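Local coordinates for protein probable N-glycosylase/DNA lyase (Thermotoga maritima, PDB 3N0U) that belongs to the helix-hairpin-helix clan of DNA glycosylases and is built almost wholly of helices, at residues V107-L112 with N134-G139. Residues are numbered along the deposited sequence; the frame is centred on the assembly and turned at random.
Sequences VENRKL and NAKGIG. With NA (sodium ion), chain D.
Lys111 reaches Asn134 in the last turn of helix 124-134: its NZ donates to the carbonyl Asn134 O over 2.8 Å, lying in the carbonyl plane. The Lys111 chain gets there by starting between its own backbone N and carbonyl carbon (chi1 69°) and running fully extended beyond CG. Next along, Ala135 presents its CB to Leu112 CD1 at 3.9 Å, an apolar touch, and Leu112 also packs on Phe130 of helix 124-134; the Ala135 carbonyl turns to the sodium ion, with Ala135 O 2.3 Å from the metal. Lys136 is held by the Asn109 side-chain amide, which reads its backbone through both ends. Lys136 N donates to Asn109 OD1 (2.8 Å, bent at 143° about the hydrogen), and Asn109 ND2 donates to Lys136 O (3.0 Å, a straighter 164°); each donor meets a lone pair in the carbonyl plane. The aliphatic part of Lys136 crosses the Glu108 side chain, CG lying 3.7 Å from Glu108 OE1. A type II turn from Ala135 to Ile138, with Gly137 at positive phi, then brings Ile138 O to 2.4 Å from sodium, where Val132 O and two waters also bind. This is the hairpin of a helix-hairpin-helix motif, joining helices 124-134 and 140-148. The pair of hydrogen bonds made by its amide fixes the rotation of the buried Asn109 side chain and ties segment 107-112 to the hairpin backbone, consistent with a turn held through the backbone of Lys136 by Asn109, and through the carbonyls of Ala135 and Ile138 by the metal.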
ATOM      1  N   VAL A 107      -0.989  -3.297 -18.065  1.00 16.22           N
ATOM      2  CA  VAL A 107      -0.888  -4.247 -19.163  1.00 17.70           C
ATOM      3  C   VAL A 107       0.493  -4.932 -19.134  1.00 16.85           C
ATOM      4  O   VAL A 107       0.606  -6.166 -19.283  1.00 20.78           O
ATOM      5  CB  VAL A 107      -1.140  -3.575 -20.521  1.00 17.79           C
ATOM      6  CG1 VAL A 107      -0.825  -4.541 -21.645  1.00 20.06           C
ATOM      7  CG2 VAL A 107      -2.594  -3.145 -20.635  1.00 21.21           C
ATOM      8  N   GLU A 108       1.547  -4.141 -18.940  1.00 17.52           N
ATOM      9  CA  GLU A 108       2.905  -4.687 -18.906  1.00 19.21           C
ATOM     10  C   GLU A 108       3.075  -5.674 -17.761  1.00 21.33           C
ATOM     11  O   GLU A 108       3.775  -6.680 -17.885  1.00 22.24           O
ATOM     12  CB  GLU A 108       3.940  -3.572 -18.778  1.00 22.96           C
ATOM     13  CG  GLU A 108       4.061  -2.671 -19.974  1.00 30.03           C
ATOM     14  CD  GLU A 108       5.028  -1.512 -19.722  1.00 47.83           C
ATOM     15  OE1 GLU A 108       4.647  -0.544 -19.018  1.00 40.52           O
ATOM     16  OE2 GLU A 108       6.177  -1.583 -20.207  1.00 57.82           O
ATOM     17  N   ASN A 109       2.424  -5.393 -16.645  1.00 18.56           N
ATOM     18  CA  ASN A 109       2.565  -6.227 -15.456  1.00 17.49           C
ATOM     19  C   ASN A 109       1.907  -7.590 -15.599  1.00 18.11           C
ATOM     20  O   ASN A 109       2.086  -8.462 -14.744  1.00 18.50           O
ATOM     21  CB  ASN A 109       1.997  -5.498 -14.242  1.00 17.80           C
ATOM     22  CG  ASN A 109       2.896  -4.418 -13.768  1.00 17.53           C
ATOM     23  OD1 ASN A 109       4.066  -4.397 -14.108  1.00 20.51           O
ATOM     24  ND2 ASN A 109       2.364  -3.500 -12.983  1.00 18.68           N
ATOM     25  N   ARG A 110       1.126  -7.781 -16.654  1.00 18.75           N
ATOM     26  CA  ARG A 110       0.473  -9.068 -16.835  1.00 19.45           C
ATOM     27  C   ARG A 110       1.505 -10.187 -16.978  1.00 20.17           C
ATOM     28  O   ARG A 110       1.199 -11.360 -16.771  1.00 21.92           O
ATOM     29  CB  ARG A 110      -0.516  -9.027 -18.009  1.00 19.28           C
ATOM     30  CG  ARG A 110      -1.667  -8.101 -17.732  1.00 18.22           C
ATOM     31  CD  ARG A 110      -2.512  -7.858 -18.956  1.00 17.77           C
ATOM     32  NE  ARG A 110      -3.610  -6.946 -18.666  1.00 17.50           N
ATOM     33  CZ  ARG A 110      -4.400  -6.398 -19.576  1.00 20.18           C
ATOM     34  NH1 ARG A 110      -4.208  -6.635 -20.872  1.00 20.27           N
ATOM     35  NH2 ARG A 110      -5.399  -5.607 -19.179  1.00 17.35           N
ATOM     36  N   LYS A 111       2.735  -9.817 -17.302  1.00 21.03           N
ATOM     37  CA  LYS A 111       3.829 -10.785 -17.333  1.00 23.34           C
ATOM     38  C   LYS A 111       4.005 -11.496 -15.983  1.00 20.79           C
ATOM     39  O   LYS A 111       4.619 -12.566 -15.921  1.00 26.03           O
ATOM     40  CB  LYS A 111       5.154 -10.095 -17.699  1.00 24.58           C
ATOM     41  CG  LYS A 111       5.656  -9.163 -16.614  1.00 29.01           C
ATOM     42  CD  LYS A 111       6.930  -8.416 -16.993  1.00 39.66           C
ATOM     43  CE  LYS A 111       7.308  -7.440 -15.871  1.00 50.26           C
ATOM     44  NZ  LYS A 111       8.569  -6.699 -16.155  1.00 49.90           N
ATOM     45  N   LEU A 112       3.493 -10.888 -14.912  1.00 19.85           N
ATOM     46  CA  LEU A 112       3.662 -11.423 -13.555  1.00 23.01           C
ATOM     47  C   LEU A 112       2.578 -12.415 -13.155  1.00 25.04           C
ATOM     48  O   LEU A 112       2.690 -13.059 -12.117  1.00 27.09           O
ATOM     49  CB  LEU A 112       3.687 -10.290 -12.523  1.00 21.41           C
ATOM     50  CG  LEU A 112       4.815  -9.291 -12.732  1.00 24.87           C
ATOM     51  CD1 LEU A 112       4.729  -8.193 -11.682  1.00 31.26           C
ATOM     52  CD2 LEU A 112       6.183 -10.002 -12.704  1.00 31.26           C
ATOM     53  N   ASN A 134      10.777  -5.139 -11.044  1.00 21.44           N
ATOM     54  CA  ASN A 134      10.117  -5.826 -12.150  1.00 21.86           C
ATOM     55  C   ASN A 134       8.687  -5.407 -12.464  1.00 21.00           C
ATOM     56  O   ASN A 134       8.200  -5.644 -13.565  1.00 27.30           O
ATOM     57  CB  ASN A 134      10.186  -7.330 -11.903  1.00 21.24           C
ATOM     58  CG  ASN A 134      11.592  -7.844 -11.989  1.00 26.11           C
ATOM     59  OD1 ASN A 134      12.205  -8.213 -10.983  1.00 31.44           O
ATOM     60  ND2 ASN A 134      12.125  -7.861 -13.194  1.00 34.82           N
ATOM     61  N   ALA A 135       8.009  -4.804 -11.498  1.00 17.85           N
ATOM     62  CA  ALA A 135       6.624  -4.395 -11.720  1.00 18.34           C
ATOM     63  C   ALA A 135       6.552  -2.927 -12.072  1.00 19.73           C
ATOM     64  O   ALA A 135       6.992  -2.095 -11.305  1.00 21.36           O
ATOM     65  CB  ALA A 135       5.786  -4.678 -10.480  1.00 20.18           C
ATOM     66  N   LYS A 136       5.961  -2.605 -13.215  1.00 18.56           N
ATOM     67  CA  LYS A 136       5.823  -1.220 -13.664  1.00 19.11           C
ATOM     68  C   LYS A 136       4.847  -0.453 -12.794  1.00 17.40           C
ATOM     69  O   LYS A 136       3.825  -0.987 -12.383  1.00 17.24           O
ATOM     70  CB  LYS A 136       5.325  -1.219 -15.114  1.00 19.25           C
ATOM     71  CG  LYS A 136       6.238  -1.995 -16.059  1.00 25.86           C
ATOM     72  CD  LYS A 136       7.622  -1.383 -16.065  1.00 37.18           C
ATOM     73  CE  LYS A 136       8.496  -1.984 -17.148  1.00 62.32           C
ATOM     74  NZ  LYS A 136       9.869  -1.414 -17.101  1.00 76.85           N
ATOM     75  N   GLY A 137       5.179   0.803 -12.521  1.00 18.15           N
ATOM     76  CA  GLY A 137       4.358   1.651 -11.689  1.00 18.36           C
ATOM     77  C   GLY A 137       4.391   1.288 -10.217  1.00 18.41           C
ATOM     78  O   GLY A 137       3.569   1.776  -9.438  1.00 19.92           O
ATOM     79  N   ILE A 138       5.337   0.435  -9.839  1.00 16.77           N
ATOM     80  CA  ILE A 138       5.465  -0.017  -8.470  1.00 16.91           C
ATOM     81  C   ILE A 138       6.878   0.250  -7.943  1.00 16.37           C
ATOM     82  O   ILE A 138       7.831  -0.422  -8.339  1.00 18.81           O
ATOM     83  CB  ILE A 138       5.211  -1.533  -8.367  1.00 18.60           C
ATOM     84  CG1 ILE A 138       3.779  -1.870  -8.787  1.00 17.76           C
ATOM     85  CG2 ILE A 138       5.532  -2.057  -6.952  1.00 20.71           C
ATOM     86  CD1 ILE A 138       2.696  -1.386  -7.838  1.00 19.60           C
ATOM     87  N   GLY A 139       7.015   1.236  -7.071  1.00 17.79           N
ATOM     88  CA  GLY A 139       8.269   1.491  -6.381  1.00 21.39           C
ATOM     89  C   GLY A 139       8.269   0.933  -4.965  1.00 16.23           C
ATOM     90  O   GLY A 139       7.461   0.070  -4.619  1.00 17.04           O
TER
HETATM   91 NA    NA D 208       8.923  -1.282 -10.306  1.00 22.12          NA
HETATM   92  O   HOH W   1       8.593   1.166 -10.804  1.00 33.97           O
HETATM   93  O   HOH W   2      10.167  -1.570 -12.629  1.00 42.67           O